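Local coordinates for transcriptional regulator ZitR (Lactococcus lactis subsp. cremoris, PDB 6FI9), which represses the zit zinc-uptake operon when zinc is present by binding, as a homodimer, two palindromic operator sites in its promoter, at residues W93-E97 / K98-V102; K130-S133 / Q134-V138. The protein carries 3 engineered substitutions. One frame throughout, in Å; residues are numbered along the deposited sequence.

Contact 1: residues W93-E97 / K98-V102; sequences WSLTE and KAIPV
Leu-95 meets Ala-99 and Ile-100 where the chain turns into helix 100-122. CG of Leu-95 sits 3.8 Å from Ala-99 CB, and its CD2 reaches Ile-100 CG1 at 4.1 Å, the two branched chains slanting across each other. With CG of Leu-95 swung opposite its own N (chi1 -153°), the isobutyl group is directed toward the turn. Ile-100 also passes its CG1 over the backbone, 3.4 Å from Thr-96 O. Its outer methyl runs alongside Glu-97, where Ile-100 CD1 lies 3.4 Å from Glu-97 OE2. Glu-97 folds at chi2 (-68°), which brings the carboxylate back beside that methyl; since the partner is aliphatic, this is van der Waals packing at an exposed edge, not a polar bond. The turn itself has modest backbone support: Ala-99 N donates to Thr-96 O over 3.5 Å with an N-H...O angle of 139°, a weak bond. Two residues further on, Pro-101, which has no N-H, sets its CD 3.8 Å from Glu-97 O. The Thr-96 hydroxyl faces the stretch of the same chain before strand 79-82: Thr-96 OG1 is 3.8 Å from Lys-98 CB, yet its one proton is shared between, or alternates between, the carbonyl oxygens of Leu-78 and Glu-77. The end of Lys-98 leads away from the turn, and its ammonium is bonded to Gln-76 O. Beneath the apolar side, Leu-42 of helix 36-47 touches both Leu-95 and Ala-99, so the small cluster is continued by that helix. These contacts form the strand-to-helix turn by which the second strand of the wing in a MarR-type winged helix-turn-helix passes into helix 100-122, a few residues before the zinc ligand Glu-105.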
ATOM      1  N   TRP A  93      -4.050 -28.524   6.462  1.00117.79           N
ATOM      2  CA  TRP A  93      -3.406 -28.470   5.156  1.00118.10           C
ATOM      3  C   TRP A  93      -1.951 -28.897   5.197  1.00121.39           C
ATOM      4  O   TRP A  93      -1.189 -28.457   6.062  1.00118.74           O
ATOM      5  CB  TRP A  93      -3.576 -27.090   4.522  1.00115.44           C
ATOM      6  CG  TRP A  93      -5.003 -26.786   4.184  1.00117.90           C
ATOM      7  CD1 TRP A  93      -5.901 -26.100   4.948  1.00119.95           C
ATOM      8  CD2 TRP A  93      -5.719 -27.235   3.029  1.00120.61           C
ATOM      9  NE1 TRP A  93      -7.126 -26.067   4.325  1.00121.56           N
ATOM     10  CE2 TRP A  93      -7.042 -26.753   3.142  1.00125.35           C
ATOM     11  CE3 TRP A  93      -5.368 -27.991   1.897  1.00124.11           C
ATOM     12  CZ2 TRP A  93      -8.010 -26.986   2.157  1.00127.64           C
ATOM     13  CZ3 TRP A  93      -6.324 -28.218   0.920  1.00128.40           C
ATOM     14  CH2 TRP A  93      -7.627 -27.717   1.052  1.00129.82           C
ATOM     15  N   SER A  94      -1.580 -29.784   4.264  1.00120.27           N
ATOM     16  CA  SER A  94      -0.232 -30.334   4.119  1.00119.95           C
ATOM     17  C   SER A  94       0.360 -29.944   2.771  1.00123.09           C
ATOM     18  O   SER A  94      -0.379 -29.735   1.804  1.00123.78           O
ATOM     19  CB  SER A  94      -0.255 -31.854   4.265  1.00126.23           C
ATOM     20  OG  SER A  94      -0.724 -32.259   5.542  1.00134.49           O
ATOM     21  N   LEU A  95       1.694 -29.844   2.712  1.00118.19           N
ATOM     22  CA  LEU A  95       2.411 -29.476   1.494  1.00118.10           C
ATOM     23  C   LEU A  95       2.834 -30.717   0.704  1.00123.91           C
ATOM     24  O   LEU A  95       3.314 -31.691   1.293  1.00124.48           O
ATOM     25  CB  LEU A  95       3.633 -28.607   1.849  1.00115.71           C
ATOM     26  CG  LEU A  95       4.107 -27.636   0.778  1.00119.57           C
ATOM     27  CD1 LEU A  95       3.285 -26.361   0.793  1.00117.87           C
ATOM     28  CD2 LEU A  95       5.570 -27.301   0.964  1.00120.76           C
ATOM     29  N   THR A  96       2.648 -30.683  -0.627  1.00121.14           N
ATOM     30  CA  THR A  96       3.033 -31.788  -1.514  1.00123.69           C
ATOM     31  C   THR A  96       4.507 -31.637  -1.929  1.00126.41           C
ATOM     32  O   THR A  96       5.136 -30.629  -1.597  1.00123.92           O
ATOM     33  CB  THR A  96       2.081 -31.898  -2.727  1.00133.83           C
ATOM     34  OG1 THR A  96       2.250 -30.769  -3.587  1.00130.77           O
ATOM     35  CG2 THR A  96       0.617 -32.059  -2.330  1.00133.65           C
ATOM     36  N   GLU A  97       5.052 -32.632  -2.659  1.00124.24           N
ATOM     37  CA  GLU A  97       6.439 -32.613  -3.134  1.00123.51           C
ATOM     38  C   GLU A  97       6.625 -31.622  -4.280  1.00124.76           C
ATOM     39  O   GLU A  97       7.737 -31.137  -4.493  1.00123.31           O
ATOM     40  CB  GLU A  97       6.912 -34.018  -3.538  1.00128.51           C
ATOM     41  CG  GLU A  97       6.899 -35.042  -2.412  1.00142.58           C
ATOM     42  CD  GLU A  97       7.904 -34.839  -1.292  1.00167.88           C
ATOM     43  OE1 GLU A  97       9.124 -34.846  -1.576  1.00167.17           O
ATOM     44  OE2 GLU A  97       7.470 -34.685  -0.127  1.00163.10           O
ATOM     45  N   LYS A  98       5.526 -31.319  -5.001  1.00121.00           N
ATOM     46  CA  LYS A  98       5.465 -30.387  -6.132  1.00120.44           C
ATOM     47  C   LYS A  98       5.648 -28.932  -5.669  1.00120.45           C
ATOM     48  O   LYS A  98       6.201 -28.118  -6.413  1.00119.73           O
ATOM     49  CB  LYS A  98       4.111 -30.532  -6.853  1.00124.64           C
ATOM     50  CG  LYS A  98       4.093 -30.027  -8.290  1.00136.96           C
ATOM     51  CD  LYS A  98       2.898 -29.126  -8.544  1.00144.44           C
ATOM     52  CE  LYS A  98       2.926 -28.513  -9.924  1.00157.23           C
ATOM     53  NZ  LYS A  98       1.984 -27.366 -10.045  1.00164.14           N
ATOM     54  N   ALA A  99       5.164 -28.612  -4.453  1.00113.77           N
ATOM     55  CA  ALA A  99       5.210 -27.277  -3.871  1.00109.71           C
ATOM     56  C   ALA A  99       6.506 -26.934  -3.138  1.00111.26           C
ATOM     57  O   ALA A  99       6.836 -25.753  -3.045  1.00108.42           O
ATOM     58  CB  ALA A  99       4.026 -27.084  -2.950  1.00109.21           C
ATOM     59  N   ILE A 100       7.242 -27.952  -2.635  1.00109.33           N
ATOM     60  CA  ILE A 100       8.495 -27.818  -1.868  1.00108.40           C
ATOM     61  C   ILE A 100       9.497 -26.802  -2.514  1.00112.58           C
ATOM     62  O   ILE A 100       9.917 -25.902  -1.785  1.00110.44           O
ATOM     63  CB  ILE A 100       9.144 -29.204  -1.542  1.00113.58           C
ATOM     64  CG1 ILE A 100       8.305 -29.948  -0.471  1.00114.06           C
ATOM     65  CG2 ILE A 100      10.617 -29.078  -1.096  1.00113.83           C
ATOM     66  CD1 ILE A 100       8.624 -31.438  -0.257  1.00124.52           C
ATOM     67  N   PRO A 101       9.864 -26.847  -3.826  1.00111.46           N
ATOM     68  CA  PRO A 101      10.806 -25.836  -4.349  1.00110.61           C
ATOM     69  C   PRO A 101      10.250 -24.412  -4.413  1.00112.69           C
ATOM     70  O   PRO A 101      11.024 -23.459  -4.301  1.00111.12           O
ATOM     71  CB  PRO A 101      11.169 -26.364  -5.745  1.00115.10           C
ATOM     72  CG  PRO A 101      10.697 -27.786  -5.775  1.00121.99           C
ATOM     73  CD  PRO A 101       9.505 -27.817  -4.882  1.00116.25           C
ATOM     74  N   VAL A 102       8.917 -24.272  -4.588  1.00109.06           N
ATOM     75  CA  VAL A 102       8.208 -22.985  -4.675  1.00106.86           C
ATOM     76  C   VAL A 102       8.256 -22.258  -3.327  1.00106.26           C
ATOM     77  O   VAL A 102       8.508 -21.050  -3.288  1.00103.81           O
ATOM     78  CB  VAL A 102       6.753 -23.135  -5.200  1.00112.25           C
ATOM     79  CG1 VAL A 102       6.167 -21.781  -5.602  1.00110.77           C
ATOM     80  CG2 VAL A 102       6.676 -24.123  -6.364  1.00115.25           C
TER

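Contact 2: residues K130-S133 / Q134-V138; sequences KVIS and QFLSV
Lys-130 to Ser-133 pair with Gln-134 to Ser-137 by i-to-i+4 backbone hydrogen bonds, from Gln-134 N to Lys-130 O (2.8 Å) through the nearly straight Leu-136 N to Ile-132 O (2.9 Å, N-H...O angle 171°) to a weak bond from Ser-137 N to Ser-133 O. The side chains repeat the same spacing. On the exposed face Lys-130 and Gln-134 lie side by side, and Lys-130 NZ donates to Gln-134 OE1 at 2.8 Å. Lys-130 achieves this by bending at both chi3 (81°) and chi4, curling the ammonium back over the amide; it arrives 40° above the carbonyl plane, not at a lone pair. Ser-133 O takes a second donor besides that weak N-H, Ser-137 OG at 3.1 Å. That bond follows from a hydroxyl turned opposite its own carbonyl carbon, beside the backbone N and facing the preceding turn. Across the helix, Ile-132 and Leu-136 run together, CG2 of Ile-132 touching CD1 of Leu-136 at 3.8 Å. Ile-132 O also lies at the edge of the Phe-135 ring, near its plane, and 3.4 Å from Phe-135 CB. This apolar face is turned to the second subunit: Ile-132 packs on Phe-135 of that subunit, Phe-135 on its Ile-132, and Leu-136 on its Phe-9. Ser-133 OG is hydrogen-bonded to Gln-5 of the second subunit. Such an amphipathic helix, with the Lys-130/Gln-134 pair on the outer face and reciprocal Ile-Phe packing at the dimer interface, belongs to the MarR-family dimerization region, built from terminal helices of both chains.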
ATOM      1  N   LYS A 130      20.567   4.281  14.656  1.00 66.69           N
ATOM      2  CA  LYS A 130      19.757   4.556  15.851  1.00 65.80           C
ATOM      3  C   LYS A 130      18.761   5.695  15.543  1.00 65.44           C
ATOM      4  O   LYS A 130      17.576   5.561  15.835  1.00 63.50           O
ATOM      5  CB  LYS A 130      20.685   4.922  17.027  1.00 70.57           C
ATOM      6  CG  LYS A 130      19.993   5.464  18.273  1.00 88.65           C
ATOM      7  CD  LYS A 130      20.939   6.312  19.142  1.00104.16           C
ATOM      8  CE  LYS A 130      21.129   7.740  18.662  1.00110.81           C
ATOM      9  NZ  LYS A 130      19.956   8.599  18.983  1.00115.67           N
ATOM     10  N   VAL A 131      19.247   6.787  14.911  1.00 62.95           N
ATOM     11  CA  VAL A 131      18.465   7.962  14.498  1.00 61.67           C
ATOM     12  C   VAL A 131      17.350   7.542  13.520  1.00 60.40           C
ATOM     13  O   VAL A 131      16.224   8.028  13.621  1.00 59.51           O
ATOM     14  CB  VAL A 131      19.395   9.054  13.890  1.00 66.01           C
ATOM     15  CG1 VAL A 131      18.606  10.284  13.465  1.00 65.43           C
ATOM     16  CG2 VAL A 131      20.506   9.445  14.859  1.00 69.05           C
ATOM     17  N   ILE A 132      17.679   6.628  12.589  1.00 58.29           N
ATOM     18  CA  ILE A 132      16.770   6.060  11.593  1.00 56.59           C
ATOM     19  C   ILE A 132      15.751   5.165  12.292  1.00 57.12           C
ATOM     20  O   ILE A 132      14.551   5.310  12.043  1.00 56.12           O
ATOM     21  CB  ILE A 132      17.561   5.302  10.496  1.00 57.46           C
ATOM     22  CG1 ILE A 132      18.506   6.249   9.715  1.00 58.02           C
ATOM     23  CG2 ILE A 132      16.613   4.544   9.553  1.00 56.83           C
ATOM     24  CD1 ILE A 132      19.731   5.564   9.155  1.00 59.03           C
ATOM     25  N   SER A 133      16.234   4.270  13.191  1.00 56.49           N
ATOM     26  CA  SER A 133      15.429   3.331  13.983  1.00 55.72           C
ATOM     27  C   SER A 133      14.377   4.053  14.822  1.00 56.84           C
ATOM     28  O   SER A 133      13.219   3.643  14.809  1.00 55.92           O
ATOM     29  CB  SER A 133      16.330   2.478  14.866  1.00 57.78           C
ATOM     30  OG  SER A 133      15.579   1.582  15.662  1.00 64.00           O
ATOM     31  N   GLN A 134      14.779   5.141  15.523  1.00 56.60           N
ATOM     32  CA  GLN A 134      13.900   5.984  16.344  1.00 56.52           C
ATOM     33  C   GLN A 134      12.807   6.636  15.483  1.00 57.50           C
ATOM     34  O   GLN A 134      11.657   6.680  15.909  1.00 56.95           O
ATOM     35  CB  GLN A 134      14.707   7.065  17.077  1.00 58.37           C
ATOM     36  CG  GLN A 134      15.550   6.531  18.227  1.00 63.15           C
ATOM     37  CD  GLN A 134      16.367   7.610  18.904  1.00 79.27           C
ATOM     38  OE1 GLN A 134      17.235   8.260  18.306  1.00 74.20           O
ATOM     39  NE2 GLN A 134      16.115   7.816  20.180  1.00 74.19           N
ATOM     40  N   PHE A 135      13.163   7.093  14.253  1.00 56.42           N
ATOM     41  CA  PHE A 135      12.255   7.736  13.297  1.00 55.55           C
ATOM     42  C   PHE A 135      11.213   6.769  12.787  1.00 55.80           C
ATOM     43  O   PHE A 135      10.020   7.062  12.859  1.00 55.17           O
ATOM     44  CB  PHE A 135      13.032   8.394  12.134  1.00 56.20           C
ATOM     45  CG  PHE A 135      12.175   8.839  10.964  1.00 55.79           C
ATOM     46  CD1 PHE A 135      11.340   9.955  11.069  1.00 56.69           C
ATOM     47  CD2 PHE A 135      12.196   8.138   9.757  1.00 55.52           C
ATOM     48  CE1 PHE A 135      10.549  10.364   9.986  1.00 56.14           C
ATOM     49  CE2 PHE A 135      11.402   8.545   8.675  1.00 55.49           C
ATOM     50  CZ  PHE A 135      10.591   9.661   8.796  1.00 54.91           C
ATOM     51  N   LEU A 136      11.664   5.615  12.285  1.00 54.77           N
ATOM     52  CA  LEU A 136      10.792   4.581  11.742  1.00 54.24           C
ATOM     53  C   LEU A 136       9.850   4.000  12.789  1.00 56.43           C
ATOM     54  O   LEU A 136       8.801   3.475  12.418  1.00 55.69           O
ATOM     55  CB  LEU A 136      11.595   3.456  11.088  1.00 54.12           C
ATOM     56  CG  LEU A 136      12.429   3.790   9.876  1.00 55.72           C
ATOM     57  CD1 LEU A 136      13.377   2.627   9.558  1.00 55.98           C
ATOM     58  CD2 LEU A 136      11.541   4.166   8.682  1.00 55.50           C
ATOM     59  N   SER A 137      10.217   4.103  14.092  1.00 56.47           N
ATOM     60  CA  SER A 137       9.396   3.658  15.221  1.00 56.34           C
ATOM     61  C   SER A 137       8.237   4.618  15.394  1.00 59.53           C
ATOM     62  O   SER A 137       7.098   4.167  15.497  1.00 59.71           O
ATOM     63  CB  SER A 137      10.215   3.609  16.505  1.00 58.33           C
ATOM     64  OG  SER A 137      10.953   2.404  16.587  1.00 65.56           O
ATOM     65  N   VAL A 138       8.522   5.942  15.417  1.00 58.55           N
ATOM     66  CA  VAL A 138       7.513   6.995  15.574  1.00 59.02           C
ATOM     67  C   VAL A 138       6.582   7.035  14.359  1.00 61.17           C
ATOM     68  O   VAL A 138       5.366   7.108  14.528  1.00 62.80           O
ATOM     69  CB  VAL A 138       8.137   8.376  15.890  1.00 62.83           C
ATOM     70  CG1 VAL A 138       7.056   9.426  16.093  1.00 63.29           C
ATOM     71  CG2 VAL A 138       9.021   8.309  17.127  1.00 64.12           C
TER

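In the fold
Neither contact closes a long loop; each spans two adjoining segments, and they stand in series without nesting or crossing. From the N terminus the chain passes through helix 2-16, helix 36-47 and the helix-turn-helix region, then the antiparallel strands 79-82 and 92-95. Contact 1 follows at the exit of the second strand. Helix 100-122, which carries the zinc ligands Glu-105, His-106 and His-110, then leads away from the wing, and contact 2 lies within the next helix, 126-140. Their centres are 39 Å apart, on opposite sides of the chain's centre, and their nearest atoms about 27 Å. One thus belongs to the DNA-binding end, the other to the dimer interface.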